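Local coordinates for protein vaginolysin (Gardnerella vaginalis, PDB 5IMY) that probably binds cholesterol in host-cell membranes and acts as a secreted, pore-forming toxin of the cholesterol-dependent cytolysin family, at residues A172-M177 with L195-D200; M177-A182 with S367-T372; Y390-Y395 with I442-K447; E446-V451 with G476-P481. All coordinates share one frame; numbering follows the deposited sequence.

Contact 1 (A172-M177 with L195-D200); sequences ASAQSM and LKIDFD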
loop_
_atom_site.group_PDB
_atom_site.type_symbol
_atom_site.label_atom_id
_atom_site.label_comp_id
_atom_site.label_asym_id
_atom_site.label_seq_id
_atom_site.Cartn_x
_atom_site.Cartn_y
_atom_site.Cartn_z
ATOM N N ALA A 172 -10.271 21.414 3.689
ATOM C CA ALA A 172 -9.246 20.997 2.745
ATOM C C ALA A 172 -7.921 20.895 3.479
ATOM O O ALA A 172 -7.634 21.701 4.366
ATOM C CB ALA A 172 -9.127 21.977 1.573
ATOM N N SER A 173 -7.127 19.896 3.108
ATOM C CA SER A 173 -5.787 19.764 3.656
ATOM C C SER A 173 -4.869 20.805 3.028
ATOM O O SER A 173 -4.910 21.041 1.819
ATOM C CB SER A 173 -5.246 18.359 3.397
ATOM O OG SER A 173 -4.484 17.891 4.495
ATOM N N ALA A 174 -4.045 21.439 3.858
ATOM C CA ALA A 174 -3.102 22.441 3.372
ATOM C C ALA A 174 -1.947 21.728 2.678
ATOM O O ALA A 174 -1.131 21.069 3.332
ATOM C CB ALA A 174 -2.603 23.315 4.519
ATOM N N GLN A 175 -1.883 21.854 1.364
ATOM C CA GLN A 175 -0.862 21.203 0.549
ATOM C C GLN A 175 -0.120 22.176 -0.355
ATOM O O GLN A 175 1.102 22.075 -0.482
ATOM C CB GLN A 175 -1.508 20.093 -0.295
ATOM C CG GLN A 175 -2.047 18.933 0.531
ATOM C CD GLN A 175 -0.947 18.169 1.243
ATOM O OE1 GLN A 175 0.215 18.209 0.844
ATOM N NE2 GLN A 175 -1.314 17.466 2.307
ATOM N N SER A 176 -0.825 23.111 -0.988
ATOM C CA SER A 176 -0.183 24.126 -1.809
ATOM C C SER A 176 -1.124 25.311 -1.934
ATOM O O SER A 176 -2.347 25.154 -1.907
ATOM C CB SER A 176 0.179 23.587 -3.197
ATOM O OG SER A 176 -0.983 23.376 -3.981
ATOM N N MET A 177 -0.542 26.502 -2.069
ATOM C CA MET A 177 -1.355 27.701 -2.219
ATOM C C MET A 177 -2.236 27.638 -3.460
ATOM O O MET A 177 -3.250 28.340 -3.522
ATOM C CB MET A 177 -0.461 28.942 -2.277
ATOM C CG MET A 177 -1.224 30.256 -2.249
ATOM S SD MET A 177 -2.231 30.456 -0.765
ATOM C CE MET A 177 -0.963 30.580 0.494
ATOM N N LEU A 195 -3.163 33.273 8.596
ATOM C CA LEU A 195 -3.039 31.962 9.217
ATOM C C LEU A 195 -1.623 31.408 9.126
ATOM O O LEU A 195 -1.393 30.275 9.563
ATOM C CB LEU A 195 -4.008 30.964 8.570
ATOM C CG LEU A 195 -5.431 31.428 8.250
ATOM C CD1 LEU A 195 -5.917 30.707 7.010
ATOM C CD2 LEU A 195 -6.380 31.176 9.412
ATOM N N LYS A 196 -0.686 32.175 8.563
ATOM C CA LYS A 196 0.716 31.787 8.437
ATOM C C LYS A 196 0.879 30.290 8.197
ATOM O O LYS A 196 1.353 29.562 9.075
ATOM C CB LYS A 196 1.491 32.210 9.688
ATOM C CG LYS A 196 1.225 33.646 10.131
ATOM C CD LYS A 196 2.004 33.982 11.397
ATOM C CE LYS A 196 1.088 34.363 12.555
ATOM N NZ LYS A 196 0.755 35.816 12.567
ATOM N N ILE A 197 0.486 29.825 7.016
ATOM C CA ILE A 197 0.583 28.409 6.677
ATOM C C ILE A 197 2.035 28.063 6.382
ATOM O O ILE A 197 2.761 28.842 5.754
ATOM C CB ILE A 197 -0.321 28.077 5.475
ATOM C CG1 ILE A 197 -1.753 28.563 5.721
ATOM C CG2 ILE A 197 -0.318 26.574 5.214
ATOM C CD1 ILE A 197 -2.643 28.486 4.494
ATOM N N ASP A 198 2.462 26.887 6.835
ATOM C CA ASP A 198 3.811 26.379 6.585
ATOM C C ASP A 198 3.682 25.134 5.713
ATOM O O ASP A 198 3.432 24.036 6.218
ATOM C CB ASP A 198 4.533 26.074 7.894
ATOM C CG ASP A 198 6.003 25.767 7.692
ATOM O OD1 ASP A 198 6.437 25.668 6.525
ATOM O OD2 ASP A 198 6.725 25.616 8.702
ATOM N N PHE A 199 3.854 25.310 4.400
ATOM C CA PHE A 199 3.717 24.185 3.478
ATOM C C PHE A 199 4.924 23.257 3.555
ATOM O O PHE A 199 4.770 22.030 3.547
ATOM C CB PHE A 199 3.530 24.693 2.050
ATOM C CG PHE A 199 2.247 25.447 1.836
ATOM C CD1 PHE A 199 1.051 24.770 1.661
ATOM C CD2 PHE A 199 2.239 26.831 1.800
ATOM C CE1 PHE A 199 -0.128 25.460 1.460
ATOM C CE2 PHE A 199 1.063 27.527 1.598
ATOM C CZ PHE A 199 -0.124 26.839 1.428
ATOM N N ASP A 200 6.135 23.820 3.620
ATOM C CA ASP A 200 7.331 22.987 3.702
ATOM C C ASP A 200 7.250 22.028 4.883
ATOM O O ASP A 200 7.724 20.889 4.803
ATOM C CB ASP A 200 8.579 23.861 3.815
ATOM C CG ASP A 200 8.668 24.903 2.718
ATOM O OD1 ASP A 200 9.091 24.551 1.595
ATOM O OD2 ASP A 200 8.320 26.073 2.981
#
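Gln175 O accepts a hydrogen bond from His203 NE2 and packs obliquely against the Phe199 ring, 3.4 Å from CD1. Phe199 contributes the largest share of the buried surface and rests largely against backbone. Its CE1 is 3.5 Å from Ser176 N, and its CZ is 3.5 Å from Met177 N, both approached obliquely. Phe199 CG stands beside its own backbone N (chi1 -65°), which lays the ring against the backbone of 175-177. On the far rim, the thioether of Met177 bends at chi2 and chi3 and brings CE to 3.8 Å from Phe199 CE2, the two side chains crossing at about a right angle. Ile197 CG2 sits 3.8 Å above the centre of the Phe199 ring plane and also touches Ala174 CB at 4.0 Å, which ties the ring to the strand end. Gln175 itself points the other way, and its OE1 accepts from Thr372 N. Two N-caps border the contact: Ser176 OG bonds to Gln179 N, and Asp198 OD1 bonds weakly to Ala201 N. The arrangement belongs to the small helical cluster linking strands 166-173 and 208-223, which in related cytolysins unfolds into a transmembrane beta-hairpin.

Contact 2 (M177-A182 with S367-T372); sequences MNQLKA and SDYIET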
loop_
_atom_site.group_PDB
_atom_site.type_symbol
_atom_site.label_atom_id
_atom_site.label_comp_id
_atom_site.label_asym_id
_atom_site.label_seq_id
_atom_site.Cartn_x
_atom_site.Cartn_y
_atom_site.Cartn_z
ATOM N N MET A 177 -0.542 26.502 -2.069
ATOM C CA MET A 177 -1.355 27.701 -2.219
ATOM C C MET A 177 -2.236 27.638 -3.460
ATOM O O MET A 177 -3.250 28.340 -3.522
ATOM C CB MET A 177 -0.461 28.942 -2.277
ATOM C CG MET A 177 -1.224 30.256 -2.249
ATOM S SD MET A 177 -2.231 30.456 -0.765
ATOM C CE MET A 177 -0.963 30.580 0.494
ATOM N N ASN A 178 -1.879 26.808 -4.443
ATOM C CA ASN A 178 -2.657 26.724 -5.673
ATOM C C ASN A 178 -3.885 25.832 -5.511
ATOM O O ASN A 178 -4.966 26.176 -6.001
ATOM C CB ASN A 178 -1.776 26.223 -6.816
ATOM C CG ASN A 178 -1.256 27.349 -7.689
ATOM O OD1 ASN A 178 -1.381 28.527 -7.350
ATOM N ND2 ASN A 178 -0.665 26.991 -8.823
ATOM N N GLN A 179 -3.750 24.686 -4.838
ATOM C CA GLN A 179 -4.918 23.836 -4.628
ATOM C C GLN A 179 -5.901 24.476 -3.656
ATOM O O GLN A 179 -7.115 24.287 -3.791
ATOM C CB GLN A 179 -4.493 22.451 -4.135
ATOM C CG GLN A 179 -3.820 22.437 -2.772
ATOM C CD GLN A 179 -4.679 21.812 -1.687
ATOM O OE1 GLN A 179 -5.584 21.028 -1.959
ATOM N NE2 GLN A 179 -4.392 22.164 -0.442
ATOM N N LEU A 180 -5.403 25.244 -2.682
ATOM C CA LEU A 180 -6.297 25.949 -1.769
ATOM C C LEU A 180 -7.002 27.105 -2.469
ATOM O O LEU A 180 -8.175 27.384 -2.189
ATOM C CB LEU A 180 -5.520 26.449 -0.551
ATOM C CG LEU A 180 -4.949 25.362 0.364
ATOM C CD1 LEU A 180 -4.147 25.985 1.493
ATOM C CD2 LEU A 180 -6.054 24.476 0.925
ATOM N N LYS A 181 -6.308 27.795 -3.377
ATOM C CA LYS A 181 -6.978 28.807 -4.185
ATOM C C LYS A 181 -8.088 28.191 -5.024
ATOM O O LYS A 181 -9.126 28.824 -5.245
ATOM C CB LYS A 181 -5.959 29.532 -5.071
ATOM C CG LYS A 181 -5.218 30.650 -4.341
ATOM C CD LYS A 181 -3.852 30.966 -4.944
ATOM C CE LYS A 181 -3.919 32.019 -6.041
ATOM N NZ LYS A 181 -4.308 31.457 -7.361
ATOM N N ALA A 182 -7.901 26.949 -5.479
ATOM C CA ALA A 182 -8.949 26.266 -6.229
ATOM C C ALA A 182 -10.106 25.851 -5.329
ATOM O O ALA A 182 -11.249 25.769 -5.791
ATOM C CB ALA A 182 -8.372 25.044 -6.942
ATOM N N SER A 367 -6.768 22.454 -10.183
ATOM C CA SER A 367 -5.329 22.658 -10.148
ATOM C C SER A 367 -4.657 21.359 -9.737
ATOM O O SER A 367 -5.146 20.653 -8.852
ATOM C CB SER A 367 -4.947 23.775 -9.171
ATOM O OG SER A 367 -3.547 23.811 -8.977
ATOM N N ASP A 368 -3.543 21.047 -10.390
ATOM C CA ASP A 368 -2.721 19.926 -9.971
ATOM C C ASP A 368 -1.878 20.325 -8.768
ATOM O O ASP A 368 -1.533 21.495 -8.583
ATOM C CB ASP A 368 -1.812 19.457 -11.109
ATOM C CG ASP A 368 -2.574 18.745 -12.211
ATOM O OD1 ASP A 368 -3.752 18.391 -11.990
ATOM O OD2 ASP A 368 -1.989 18.530 -13.293
ATOM N N TYR A 369 -1.555 19.335 -7.943
ATOM C CA TYR A 369 -0.728 19.568 -6.769
ATOM C C TYR A 369 -0.227 18.227 -6.261
ATOM O O TYR A 369 -0.821 17.178 -6.521
ATOM C CB TYR A 369 -1.503 20.304 -5.670
ATOM C CG TYR A 369 -2.537 19.443 -4.987
ATOM C CD1 TYR A 369 -2.303 18.906 -3.730
ATOM C CD2 TYR A 369 -3.746 19.156 -5.607
ATOM C CE1 TYR A 369 -3.244 18.115 -3.104
ATOM C CE2 TYR A 369 -4.693 18.365 -4.991
ATOM C CZ TYR A 369 -4.438 17.846 -3.740
ATOM O OH TYR A 369 -5.380 17.057 -3.124
ATOM N N ILE A 370 0.879 18.280 -5.531
ATOM C CA ILE A 370 1.473 17.107 -4.907
ATOM C C ILE A 370 1.017 17.076 -3.456
ATOM O O ILE A 370 1.296 18.007 -2.693
ATOM C CB ILE A 370 3.007 17.140 -5.014
ATOM C CG1 ILE A 370 3.444 16.717 -6.419
ATOM C CG2 ILE A 370 3.668 16.245 -3.961
ATOM C CD1 ILE A 370 4.161 17.797 -7.186
ATOM N N GLU A 371 0.311 16.018 -3.072
ATOM C CA GLU A 371 -0.087 15.838 -1.685
ATOM C C GLU A 371 0.916 14.948 -0.964
ATOM O O GLU A 371 1.389 13.950 -1.512
ATOM C CB GLU A 371 -1.483 15.221 -1.574
ATOM C CG GLU A 371 -1.980 15.172 -0.130
ATOM C CD GLU A 371 -3.336 14.524 0.024
ATOM O OE1 GLU A 371 -4.356 15.242 -0.059
ATOM O OE2 GLU A 371 -3.385 13.290 0.216
ATOM N N THR A 372 1.236 15.323 0.272
ATOM C CA THR A 372 2.061 14.516 1.159
ATOM C C THR A 372 1.190 13.935 2.259
ATOM O O THR A 372 0.407 14.656 2.886
ATOM C CB THR A 372 3.186 15.339 1.780
ATOM O OG1 THR A 372 4.017 15.836 0.734
ATOM C CG2 THR A 372 4.025 14.486 2.725
#
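Helix 177-182 lies over strand 367-372 with axes 7.7 Å apart at closest and directions 135° from each other, and the backbones come nearest at Gln179 and Ser367. This is helix-on-sheet packing, in which the first helix of the cluster after strand 166-173 rests on the long strand 363-389 of the mixed sheet. Three side chains on one side of the helix, Asn178, Gln179 and Ala182, have CB directed at the strand, where Ser367 and Tyr369 meet them. The principal pair is Gln179 with Tyr369. Gln179 CB stands over one ring face in a CH-pi contact, 4.0 Å from the ring centroid and 24° off the normal. Its chain then bends at chi2 and runs on across the same ring, OE1 coming to 3.8 Å from Tyr369 CZ with the amide plane tilted 32° to the ring. The amide's polar hold lies outside: NE2 donates to Ser173 O, fixing the rotation of the group above the tyrosine. Strand 62-76 pairs with this strand, and its Ile72 also touches Gln179. At the other end Ala182 CB reaches Ser367 CB at 4.3 Å. Ser367 OG, lying 3.7 Å from Asn178 CB, bonds within its own strand, donating to O of the next residue, Asp368, at 3.1 Å from above the carbonyl plane.

Contact 3 (Y390-Y395 with I442-K447); sequences YVARYY and IKLVEK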
loop_
_atom_site.group_PDB
_atom_site.type_symbol
_atom_site.label_atom_id
_atom_site.label_comp_id
_atom_site.label_asym_id
_atom_site.label_seq_id
_atom_site.Cartn_x
_atom_site.Cartn_y
_atom_site.Cartn_z
ATOM N N TYR A 390 11.515 -24.871 37.654
ATOM C CA TYR A 390 11.108 -25.788 36.598
ATOM C C TYR A 390 11.641 -25.260 35.276
ATOM O O TYR A 390 11.995 -24.085 35.155
ATOM C CB TYR A 390 9.585 -25.946 36.528
ATOM C CG TYR A 390 8.825 -24.637 36.527
ATOM C CD1 TYR A 390 8.813 -23.817 35.407
ATOM C CD2 TYR A 390 8.111 -24.227 37.645
ATOM C CE1 TYR A 390 8.119 -22.622 35.401
ATOM C CE2 TYR A 390 7.413 -23.036 37.650
ATOM C CZ TYR A 390 7.420 -22.237 36.526
ATOM O OH TYR A 390 6.726 -21.047 36.524
ATOM N N VAL A 391 11.687 -26.143 34.287
ATOM C CA VAL A 391 12.086 -25.760 32.939
ATOM C C VAL A 391 10.893 -25.142 32.228
ATOM O O VAL A 391 9.747 -25.572 32.407
ATOM C CB VAL A 391 12.628 -26.975 32.167
ATOM C CG1 VAL A 391 13.139 -26.550 30.797
ATOM C CG2 VAL A 391 13.728 -27.661 32.959
ATOM N N ALA A 392 11.159 -24.119 31.420
ATOM C CA ALA A 392 10.123 -23.437 30.664
ATOM C C ALA A 392 10.577 -23.250 29.225
ATOM O O ALA A 392 11.771 -23.259 28.918
ATOM C CB ALA A 392 9.778 -22.076 31.281
ATOM N N ARG A 393 9.594 -23.086 28.344
ATOM C CA ARG A 393 9.825 -22.748 26.948
ATOM C C ARG A 393 8.936 -21.567 26.591
ATOM O O ARG A 393 8.080 -21.152 27.371
ATOM C CB ARG A 393 9.542 -23.943 26.027
ATOM C CG ARG A 393 10.541 -25.075 26.180
ATOM C CD ARG A 393 10.382 -26.116 25.087
ATOM N NE ARG A 393 9.236 -26.991 25.316
ATOM C CZ ARG A 393 8.898 -28.000 24.519
ATOM N NH1 ARG A 393 9.617 -28.264 23.434
ATOM N NH2 ARG A 393 7.839 -28.746 24.805
ATOM N N TYR A 394 9.154 -20.999 25.413
ATOM C CA TYR A 394 8.319 -19.911 24.931
ATOM C C TYR A 394 7.876 -20.203 23.507
ATOM O O TYR A 394 8.609 -20.805 22.720
ATOM C CB TYR A 394 9.051 -18.558 24.994
ATOM C CG TYR A 394 9.223 -18.008 26.396
ATOM C CD1 TYR A 394 8.171 -17.376 27.050
ATOM C CD2 TYR A 394 10.437 -18.112 27.063
ATOM C CE1 TYR A 394 8.325 -16.867 28.328
ATOM C CE2 TYR A 394 10.598 -17.608 28.342
ATOM C CZ TYR A 394 9.539 -16.988 28.969
ATOM O OH TYR A 394 9.696 -16.485 30.242
ATOM N N TYR A 395 6.653 -19.789 23.190
ATOM C CA TYR A 395 6.109 -19.887 21.837
ATOM C C TYR A 395 5.446 -18.551 21.518
ATOM O O TYR A 395 4.343 -18.266 21.995
ATOM C CB TYR A 395 5.131 -21.048 21.711
ATOM C CG TYR A 395 5.780 -22.400 21.909
ATOM C CD1 TYR A 395 6.420 -23.042 20.858
ATOM C CD2 TYR A 395 5.759 -23.026 23.146
ATOM C CE1 TYR A 395 7.017 -24.275 21.034
ATOM C CE2 TYR A 395 6.352 -24.258 23.332
ATOM C CZ TYR A 395 6.981 -24.878 22.273
ATOM O OH TYR A 395 7.574 -26.106 22.453
ATOM N N ILE A 442 1.665 -15.336 22.623
ATOM C CA ILE A 442 2.633 -15.715 23.654
ATOM C C ILE A 442 2.106 -16.930 24.408
ATOM O O ILE A 442 0.965 -16.932 24.881
ATOM C CB ILE A 442 2.920 -14.559 24.635
ATOM C CG1 ILE A 442 3.441 -13.325 23.888
ATOM C CG2 ILE A 442 3.940 -15.000 25.683
ATOM C CD1 ILE A 442 3.605 -12.093 24.754
ATOM N N LYS A 443 2.946 -17.960 24.526
ATOM C CA LYS A 443 2.640 -19.159 25.298
ATOM C C LYS A 443 3.909 -19.603 26.017
ATOM O O LYS A 443 5.006 -19.494 25.462
ATOM C CB LYS A 443 2.109 -20.282 24.391
ATOM C CG LYS A 443 1.397 -21.411 25.127
ATOM C CD LYS A 443 0.729 -22.379 24.154
ATOM C CE LYS A 443 1.614 -23.578 23.847
ATOM N NZ LYS A 443 1.142 -24.342 22.656
ATOM N N LEU A 444 3.761 -20.104 27.249
ATOM C CA LEU A 444 4.909 -20.389 28.109
ATOM C C LEU A 444 5.138 -21.881 28.329
ATOM O O LEU A 444 6.190 -22.391 27.950
ATOM C CB LEU A 444 4.738 -19.668 29.456
ATOM C CG LEU A 444 5.800 -19.911 30.532
ATOM C CD1 LEU A 444 7.194 -19.828 29.965
ATOM C CD2 LEU A 444 5.652 -18.910 31.662
ATOM N N VAL A 445 4.193 -22.586 28.952
ATOM C CA VAL A 445 4.295 -24.017 29.261
ATOM C C VAL A 445 5.553 -24.341 30.068
ATOM O O VAL A 445 6.606 -23.721 29.888
ATOM C CB VAL A 445 4.216 -24.886 27.981
ATOM C CG1 VAL A 445 3.141 -24.363 27.030
ATOM C CG2 VAL A 445 5.566 -25.039 27.251
ATOM N N GLU A 446 5.448 -25.329 30.962
ATOM C CA GLU A 446 6.535 -25.714 31.853
ATOM C C GLU A 446 6.646 -27.231 31.906
ATOM O O GLU A 446 5.647 -27.944 31.785
ATOM C CB GLU A 446 6.321 -25.173 33.273
ATOM C CG GLU A 446 5.057 -25.698 33.957
ATOM C CD GLU A 446 5.287 -26.099 35.402
ATOM O OE1 GLU A 446 6.422 -26.495 35.745
ATOM O OE2 GLU A 446 4.327 -26.022 36.196
ATOM N N LYS A 447 7.871 -27.721 32.101
ATOM C CA LYS A 447 8.104 -29.159 32.185
ATOM C C LYS A 447 7.608 -29.683 33.526
ATOM O O LYS A 447 8.124 -29.298 34.581
ATOM C CB LYS A 447 9.587 -29.475 32.002
ATOM C CG LYS A 447 9.901 -30.976 31.983
ATOM C CD LYS A 447 11.383 -31.268 32.206
ATOM C CE LYS A 447 11.833 -30.925 33.625
ATOM N NZ LYS A 447 11.968 -32.124 34.499
#
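Tyr395 and Lys443 form an antiparallel hydrogen-bonded pair, joining the loop before strand 395-403 to the end of strand 440-443 in the C-terminal beta-sandwich domain. Tyr395 N donates to Lys443 O at 2.8 Å, while the return bond from Lys443 N to Tyr395 O is weak, bent to 130° at the hydrogen. Further along, Lys447 N donates to Val391 O at 2.9 Å with a nearly straight 165° angle, next to the single bridge of Ala392 with Glu446. Between these points Arg393 N reaches Val445 O only weakly, at 3.4 Å. Apolar contacts fill one side: Leu444 CD1 stands over a face of Tyr394, 3.9 Å from the ring centroid in a CH-pi contact, and also meets Ala392 CB at 3.7 Å. Across the backbone, Val445 CG2 meets the edge of the Tyr395 ring at CE2, 4.1 Å away. Among charged groups, Glu446 has CG between its backbone N and carbonyl carbon (chi1 62°) and bends at chi2, bringing OE1 over a face of Tyr390, 3.1 Å from CG; Tyr390 OH bonds to Trp475 O. This approach is probably unfavourable for a charged carboxylate, which suggests that other partners hold Glu446, among them the weak bond from Thr478 OG1 to OE1.

Contact 4 (E446-V451 with G476-P481); sequences EKTGLV and GTTLWP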
loop_
_atom_site.group_PDB
_atom_site.type_symbol
_atom_site.label_atom_id
_atom_site.label_comp_id
_atom_site.label_asym_id
_atom_site.label_seq_id
_atom_site.Cartn_x
_atom_site.Cartn_y
_atom_site.Cartn_z
ATOM N N GLU A 446 5.448 -25.329 30.962
ATOM C CA GLU A 446 6.535 -25.714 31.853
ATOM C C GLU A 446 6.646 -27.231 31.906
ATOM O O GLU A 446 5.647 -27.944 31.785
ATOM C CB GLU A 446 6.321 -25.173 33.273
ATOM C CG GLU A 446 5.057 -25.698 33.957
ATOM C CD GLU A 446 5.287 -26.099 35.402
ATOM O OE1 GLU A 446 6.422 -26.495 35.745
ATOM O OE2 GLU A 446 4.327 -26.022 36.196
ATOM N N LYS A 447 7.871 -27.721 32.101
ATOM C CA LYS A 447 8.104 -29.159 32.185
ATOM C C LYS A 447 7.608 -29.683 33.526
ATOM O O LYS A 447 8.124 -29.298 34.581
ATOM C CB LYS A 447 9.587 -29.475 32.002
ATOM C CG LYS A 447 9.901 -30.976 31.983
ATOM C CD LYS A 447 11.383 -31.268 32.206
ATOM C CE LYS A 447 11.833 -30.925 33.625
ATOM N NZ LYS A 447 11.968 -32.124 34.499
ATOM N N THR A 448 6.615 -30.573 33.483
ATOM C CA THR A 448 5.994 -31.115 34.682
ATOM C C THR A 448 6.259 -32.599 34.886
ATOM O O THR A 448 6.171 -33.073 36.023
ATOM C CB THR A 448 4.474 -30.870 34.637
ATOM O OG1 THR A 448 4.211 -29.480 34.861
ATOM C CG2 THR A 448 3.721 -31.698 35.684
ATOM N N GLY A 449 6.581 -33.337 33.828
ATOM C CA GLY A 449 6.828 -34.760 33.945
ATOM C C GLY A 449 8.052 -35.214 33.178
ATOM O O GLY A 449 9.152 -34.689 33.375
ATOM N N LEU A 450 7.868 -36.190 32.298
ATOM C CA LEU A 450 8.954 -36.777 31.531
ATOM C C LEU A 450 8.942 -36.250 30.100
ATOM O O LEU A 450 7.936 -35.725 29.613
ATOM C CB LEU A 450 8.840 -38.304 31.531
ATOM C CG LEU A 450 8.499 -38.935 32.885
ATOM C CD1 LEU A 450 8.258 -40.431 32.739
ATOM C CD2 LEU A 450 9.595 -38.660 33.907
ATOM N N VAL A 451 10.081 -36.396 29.425
ATOM C CA VAL A 451 10.186 -35.978 28.028
ATOM C C VAL A 451 9.431 -36.982 27.167
ATOM O O VAL A 451 9.937 -38.069 26.872
ATOM C CB VAL A 451 11.643 -35.830 27.546
ATOM C CG1 VAL A 451 12.086 -34.375 27.643
ATOM C CG2 VAL A 451 12.607 -36.746 28.302
ATOM N N GLY A 476 7.260 -19.531 41.150
ATOM C CA GLY A 476 6.640 -20.665 41.804
ATOM C C GLY A 476 7.384 -21.956 41.523
ATOM O O GLY A 476 8.539 -21.969 41.086
ATOM N N THR A 477 6.698 -23.065 41.784
ATOM C CA THR A 477 7.246 -24.395 41.566
ATOM C C THR A 477 6.390 -25.144 40.551
ATOM O O THR A 477 5.278 -24.731 40.212
ATOM C CB THR A 477 7.340 -25.178 42.884
ATOM O OG1 THR A 477 7.891 -26.477 42.635
ATOM C CG2 THR A 477 5.973 -25.320 43.535
ATOM N N THR A 478 6.930 -26.266 40.070
ATOM C CA THR A 478 6.318 -26.964 38.941
ATOM C C THR A 478 4.883 -27.386 39.241
ATOM O O THR A 478 4.019 -27.325 38.360
ATOM C CB THR A 478 7.161 -28.179 38.537
ATOM O OG1 THR A 478 6.401 -29.022 37.663
ATOM C CG2 THR A 478 7.625 -28.991 39.747
ATOM N N LEU A 479 4.602 -27.819 40.470
ATOM C CA LEU A 479 3.242 -28.227 40.803
ATOM C C LEU A 479 2.315 -27.043 41.050
ATOM O O LEU A 479 1.098 -27.186 40.896
ATOM C CB LEU A 479 3.244 -29.146 42.027
ATOM C CG LEU A 479 3.682 -30.598 41.793
ATOM C CD1 LEU A 479 3.712 -31.361 43.107
ATOM C CD2 LEU A 479 2.772 -31.311 40.796
ATOM N N TRP A 480 2.856 -25.883 41.420
ATOM C CA TRP A 480 2.059 -24.675 41.638
ATOM C C TRP A 480 2.779 -23.498 40.999
ATOM O O TRP A 480 3.432 -22.700 41.683
ATOM C CB TRP A 480 1.822 -24.428 43.130
ATOM C CG TRP A 480 1.055 -25.520 43.805
ATOM C CD1 TRP A 480 -0.301 -25.643 43.886
ATOM C CD2 TRP A 480 1.602 -26.645 44.498
ATOM N NE1 TRP A 480 -0.632 -26.777 44.586
ATOM C CE2 TRP A 480 0.519 -27.411 44.973
ATOM C CE3 TRP A 480 2.904 -27.082 44.763
ATOM C CZ2 TRP A 480 0.696 -28.586 45.698
ATOM C CZ3 TRP A 480 3.079 -28.249 45.482
ATOM C CH2 TRP A 480 1.982 -28.988 45.941
ATOM N N PRO A 481 2.680 -23.353 39.682
ATOM C CA PRO A 481 3.348 -22.239 39.012
ATOM C C PRO A 481 2.516 -20.968 39.098
ATOM O O PRO A 481 1.296 -20.998 39.270
ATOM C CB PRO A 481 3.470 -22.725 37.564
ATOM C CG PRO A 481 2.334 -23.715 37.388
ATOM C CD PRO A 481 1.793 -24.077 38.757
#
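Thr478 meets the carboxylate of Glu446 at both oxygens. OG1 of Thr478 donates a weak hydrogen bond to Glu446 OE1 at 3.2 Å, while Glu446 OE2 lies only 2.5 Å from Thr478 O, a spacing consistent with a protonated carboxyl group. Pro481 CG packs against the same oxygen, 3.3 Å from Glu446 OE2, and both partners cross the glutamate side chain at about a right angle. Thr478 OG1, set opposite the threonine's amide nitrogen (chi1 166°), also faces the rest of 446-451: Lys447 O is 3.5 Å away and Thr448 OG1 3.6 Å, spacings that mark close polar packing.

In the second shell, the loop carrying Thr478 is folded back on itself by the bond from Thr477 N to Trp480 O, 3.3 Å long, and Gly476 turns the corner with a positive phi of 86°. Arg456 links both sides: it bonds to the backbone of Glu446, its NH1 reaches Leu479 O, and its side chain packs on Thr448 and Pro481. The sequence from Glu446 to Arg456 is the family's undecapeptide, and Thr478-Leu479 corresponds to the threonine-leucine pair that recognises cholesterol in relatives, so the contact probably joins two loops that face the membrane, as in related cytolysins.

Segment 446-451 opens the long loop between strands 440-443 and 460-464, while segment 476-481 connects strands 469-475 and 480-485, which pair antiparallel in the other sheet of the beta-sandwich.

The four contacts form two pairs, one near the middle of the elongated chain, the other at its far tip. Contacts 1 and 2 share Met177, have centres about 9 Å apart, and are joined by two side-chain-to-backbone bonds as well as by packing of Ser176 OG 3.5 Å from Tyr369 CB. Contacts 3 and 4, centres about 10 Å apart, share Glu446 and Lys447, and Tyr390 CD2 of one packs 3.4 Å from Thr478 N of the other. Some 55 Å separate the centres of contacts 1 and 3, and 66 Å those of contacts 2 and 4. Strand 363-389 spans this gap, bearing the strand segment of contact 2 and leading straight into 390-395, from the probable hairpin-forming region toward the probable cholesterol-sensing tip.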